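Local coordinates for protein transcriptional regulator, LuxR family (PDB 3MQQ) that probably binds DNA as a LuxR-family transcriptional regulator, of which this chain is the PAS domain, a fold that commonly serves as a sensor, at residues N28-L31 against A32-F35; R45-E48 against V49-P52. All coordinates share one frame; numbering follows the deposited sequence.

In the fold
Both contacts are local turns of the chain within the PAS domain. Contact 1 is the short helix 29-34 with its N-cap, entered directly from strand 23-27. Contact 2 is a 3-10 turn in the loop between helices 39-42 and 54-71. Their centres lie about 14 Å apart, and they meet where F35 CD1 packs 3.6 Å from L50 CD2. Contact 1 is largely buried, with five of its eight touching residues inside, and contact 2 is partly buried. Their buried polar groups find different partners. N28 of contact 1 bonds to backbone groups of its own chain, Y51 of contact 2 to R78 and a bound ethanol.

Contact 1: N28-L31 against A32-F35; sequences NDEL and AAIF
L31 and F35 form the tight part of this helical turn. L31 CD1 lies 3.7 Å from F35 CE2. L31 places its CG anti to the backbone N (chi1 -173°), which brings the isobutyl group within reach of the ring one turn later. The L31 carbonyl serves the same residue twice. Its oxygen accepts from F35 N at 3.1 Å, and it also sits at the ring edge, in plane, 3.4 Å from F35 CD2. F88 meets the F35 ring edge-to-face, and L42 of helix 39-42 touches L31.

I34 is buried as well. Its CG1 rests 3.2 Å from E30 O, the oxygen that accepts from I34 N at 2.9 Å. The side chains of E30 and I34 cross at about a right angle.

The other side is looser. D29 and A33 are exposed and are joined through the backbone, with A33 N donating to D29 O at 2.9 Å. E30 bends at chi2 (57°), and its OE2 comes no nearer to I34 CG1 than 3.8 Å. Its carboxylate has a long, weak ion pair with R95 of the second subunit.

At the start, N28 OD1 accepts from L31 N at 3.1 Å, with the donor tilted 33° from the carbonyl plane. The same oxygen accepts from L16 N, while ND2 donates to the carbonyls of F9 and I14. This is an asparagine N-cap, here starting the short helix that follows the second strand of a PAS fold.

Contact 2: R45-E48 against V49-P52; sequences RSFE and VLYP. With EOH (ethanol), chain H.
The backbone of R45-P52 makes a 3-10 turn at residues 47-50, with L50 N donating to F47 O at 2.9 Å and Y51 N to E48 O at 3.2 Å. V49 N adds a weak bond to S46 O. At the start of the turn, S46 OG accepts from E48 N at 3.0 Å, an ST turn.

F47 carries the buried side. L50 CD1 meets its ring at the edge, in plane, 3.6 Å from CD1. The ethanol comes to the ring obliquely, with its C1 3.4 Å from F47 CD2. W108 meets this ring edge-to-face, and F57 of helix 54-71 also touches F47.

Y51 sets its CG anti to the carbonyl carbon (chi1 -75°). This turns the ring back along the turn and puts F47 O at its edge, 3.3 Å from Y51 CD2. The phenol end reaches the ethanol, with only 2.5 Å between Y51 OH and the ethanol O. Either hydroxyl could be the donor in this very short bond. R78 also bonds Y51 OH, and R22 bonds the ethanol oxygen.

The surface side differs. V49 and R45 are exposed, and R45 NE bonds to D41 O. E48 extends fully beyond CG, and its OE1 has a weak bond to S54. A water donates to Y51 O and, weakly, to E48 O.

The ethanol probably comes from the crystallisation liquor. Its carbons lie against F47, and its oxygen is held by Y51 and R22. The site can thus take a small alcohol. This is consistent with a site for a ligand with both apolar and polar parts, though no natural ligand is identified.

Contact 1: N28-L31 against A32-F35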
loop_
_atom_site.group_PDB
_atom_site.type_symbol
_atom_site.label_atom_id
_atom_site.label_comp_id
_atom_site.label_asym_id
_atom_site.label_seq_id
_atom_site.Cartn_x
_atom_site.Cartn_y
_atom_site.Cartn_z
ATOM N N ASN B 28 8.767 0.222 7.748
ATOM C CA ASN B 28 8.603 1.643 7.968
ATOM C C ASN B 28 7.932 1.985 9.304
ATOM O O ASN B 28 7.466 1.078 10.050
ATOM C CB ASN B 28 7.891 2.325 6.765
ATOM C CG ASN B 28 6.470 1.840 6.538
ATOM O OD1 ASN B 28 5.908 1.055 7.313
ATOM N ND2 ASN B 28 5.871 2.331 5.456
ATOM N N ASP B 29 7.869 3.294 9.578
ATOM C CA ASP B 29 7.280 3.799 10.830
ATOM C C ASP B 29 5.787 3.454 10.910
ATOM O O ASP B 29 5.277 3.206 11.992
ATOM C CB ASP B 29 7.528 5.307 11.026
ATOM C CG ASP B 29 8.877 5.612 11.674
ATOM O OD1 ASP B 29 9.576 4.680 12.134
ATOM O OD2 ASP B 29 9.239 6.800 11.772
ATOM N N GLU B 30 5.077 3.440 9.770
ATOM C CA GLU B 30 3.658 3.090 9.808
ATOM C C GLU B 30 3.428 1.675 10.327
ATOM O O GLU B 30 2.458 1.447 11.091
ATOM C CB GLU B 30 2.976 3.306 8.446
ATOM C CG GLU B 30 1.416 3.115 8.420
ATOM C CD GLU B 30 0.653 3.995 9.392
ATOM O OE1 GLU B 30 1.093 5.128 9.653
ATOM O OE2 GLU B 30 -0.425 3.554 9.876
ATOM N N LEU B 31 4.267 0.729 9.902
ATOM C CA LEU B 31 4.146 -0.653 10.425
ATOM C C LEU B 31 4.307 -0.670 11.945
ATOM O O LEU B 31 3.516 -1.324 12.657
ATOM C CB LEU B 31 5.153 -1.604 9.773
ATOM C CG LEU B 31 4.844 -3.032 10.248
ATOM C CD1 LEU B 31 3.644 -3.642 9.493
ATOM C CD2 LEU B 31 6.073 -3.926 10.178
ATOM N N ALA B 32 5.314 0.045 12.442
ATOM C CA ALA B 32 5.553 0.211 13.882
ATOM C C ALA B 32 4.313 0.781 14.582
ATOM O O ALA B 32 3.927 0.308 15.656
ATOM C CB ALA B 32 6.754 1.097 14.129
ATOM N N ALA B 33 3.699 1.787 13.957
ATOM C CA ALA B 33 2.514 2.438 14.510
ATOM C C ALA B 33 1.381 1.433 14.635
ATOM O O ALA B 33 0.760 1.333 15.701
ATOM C CB ALA B 33 2.095 3.667 13.661
ATOM N N ILE B 34 1.154 0.664 13.563
ATOM C CA ILE B 34 0.048 -0.291 13.552
ATOM C C ILE B 34 0.218 -1.290 14.693
ATOM O O ILE B 34 -0.745 -1.600 15.420
ATOM C CB ILE B 34 -0.043 -1.045 12.206
ATOM C CG1 ILE B 34 -0.399 -0.087 11.052
ATOM C CG2 ILE B 34 -1.034 -2.210 12.307
ATOM C CD1 ILE B 34 -0.144 -0.672 9.650
ATOM N N PHE B 35 1.448 -1.768 14.868
ATOM C CA PHE B 35 1.722 -2.802 15.866
ATOM C C PHE B 35 2.128 -2.277 17.244
ATOM O O PHE B 35 2.531 -3.042 18.123
ATOM C CB PHE B 35 2.676 -3.859 15.292
ATOM C CG PHE B 35 2.014 -4.734 14.280
ATOM C CD1 PHE B 35 1.234 -5.819 14.684
ATOM C CD2 PHE B 35 2.082 -4.424 12.925
ATOM C CE1 PHE B 35 0.573 -6.613 13.732
ATOM C CE2 PHE B 35 1.452 -5.210 11.974
ATOM C CZ PHE B 35 0.676 -6.302 12.389
#

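Contact 2: R45-E48 against V49-P52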
loop_
_atom_site.group_PDB
_atom_site.type_symbol
_atom_site.label_atom_id
_atom_site.label_comp_id
_atom_site.label_asym_id
_atom_site.label_seq_id
_atom_site.Cartn_x
_atom_site.Cartn_y
_atom_site.Cartn_z
ATOM N N ARG B 45 12.514 -9.517 13.259
ATOM C CA ARG B 45 11.449 -10.275 13.917
ATOM C C ARG B 45 10.715 -11.178 12.928
ATOM O O ARG B 45 10.366 -10.715 11.818
ATOM C CB ARG B 45 10.466 -9.289 14.598
ATOM C CG ARG B 45 9.629 -9.919 15.689
ATOM C CD ARG B 45 10.458 -10.202 16.966
ATOM N NE ARG B 45 10.593 -8.989 17.750
ATOM C CZ ARG B 45 10.704 -8.926 19.074
ATOM N NH1 ARG B 45 10.683 -10.028 19.838
ATOM N NH2 ARG B 45 10.837 -7.748 19.654
ATOM N N SER B 46 10.498 -12.450 13.301
ATOM C CA SER B 46 9.574 -13.316 12.525
ATOM C C SER B 46 8.175 -12.686 12.464
ATOM O O SER B 46 7.704 -12.141 13.458
ATOM C CB SER B 46 9.445 -14.708 13.144
ATOM O OG SER B 46 8.485 -15.463 12.405
ATOM N N PHE B 47 7.522 -12.736 11.304
ATOM C CA PHE B 47 6.103 -12.371 11.209
ATOM C C PHE B 47 5.254 -13.097 12.247
ATOM O O PHE B 47 4.197 -12.613 12.616
ATOM C CB PHE B 47 5.574 -12.728 9.839
ATOM C CG PHE B 47 5.867 -11.723 8.766
ATOM C CD1 PHE B 47 5.594 -10.356 8.939
ATOM C CD2 PHE B 47 6.318 -12.157 7.543
ATOM C CE1 PHE B 47 5.822 -9.448 7.890
ATOM C CE2 PHE B 47 6.544 -11.256 6.482
ATOM C CZ PHE B 47 6.298 -9.909 6.660
ATOM N N GLU B 48 5.704 -14.262 12.725
ATOM C CA GLU B 48 4.899 -15.070 13.684
ATOM C C GLU B 48 4.364 -14.258 14.874
ATOM O O GLU B 48 3.251 -14.503 15.379
ATOM C CB GLU B 48 5.764 -16.243 14.197
ATOM C CG GLU B 48 5.118 -17.253 15.186
ATOM C CD GLU B 48 6.100 -18.366 15.617
ATOM O OE1 GLU B 48 5.656 -19.345 16.256
ATOM O OE2 GLU B 48 7.325 -18.269 15.326
ATOM N N VAL B 49 5.156 -13.287 15.319
ATOM C CA VAL B 49 4.792 -12.491 16.506
ATOM C C VAL B 49 3.609 -11.535 16.260
ATOM O O VAL B 49 3.009 -11.034 17.200
ATOM C CB VAL B 49 6.031 -11.762 17.141
ATOM C CG1 VAL B 49 7.067 -12.767 17.559
ATOM C CG2 VAL B 49 6.648 -10.704 16.215
ATOM N N LEU B 50 3.313 -11.291 14.991
ATOM C CA LEU B 50 2.288 -10.344 14.593
ATOM C C LEU B 50 0.961 -11.075 14.482
ATOM O O LEU B 50 -0.066 -10.455 14.372
ATOM C CB LEU B 50 2.627 -9.677 13.258
ATOM C CG LEU B 50 3.974 -8.971 13.085
ATOM C CD1 LEU B 50 4.132 -8.545 11.622
ATOM C CD2 LEU B 50 4.145 -7.790 14.030
ATOM N N TYR B 51 1.000 -12.409 14.481
ATOM C CA TYR B 51 -0.216 -13.220 14.402
ATOM C C TYR B 51 -0.813 -13.475 15.786
ATOM O O TYR B 51 -0.099 -13.418 16.798
ATOM C CB TYR B 51 0.077 -14.558 13.691
ATOM C CG TYR B 51 0.244 -14.440 12.192
ATOM C CD1 TYR B 51 -0.866 -14.535 11.336
ATOM C CD2 TYR B 51 1.503 -14.186 11.619
ATOM C CE1 TYR B 51 -0.741 -14.419 9.934
ATOM C CE2 TYR B 51 1.637 -14.068 10.219
ATOM C CZ TYR B 51 0.517 -14.170 9.393
ATOM O OH TYR B 51 0.655 -14.048 8.033
ATOM N N PRO B 52 -2.121 -13.779 15.844
ATOM C CA PRO B 52 -2.776 -14.032 17.122
ATOM C C PRO B 52 -2.134 -15.206 17.842
ATOM O O PRO B 52 -2.132 -15.255 19.072
ATOM C CB PRO B 52 -4.202 -14.385 16.717
ATOM C CG PRO B 52 -4.400 -13.633 15.407
ATOM C CD PRO B 52 -3.073 -13.819 14.719
HETATM C C1 EOH H . 3.719 -13.826 6.119
HETATM C C2 EOH H . 4.799 -14.778 5.691
HETATM O O EOH H . 2.956 -14.377 7.149
HETATM O O HOH W 1 1.441 -14.785 18.173
#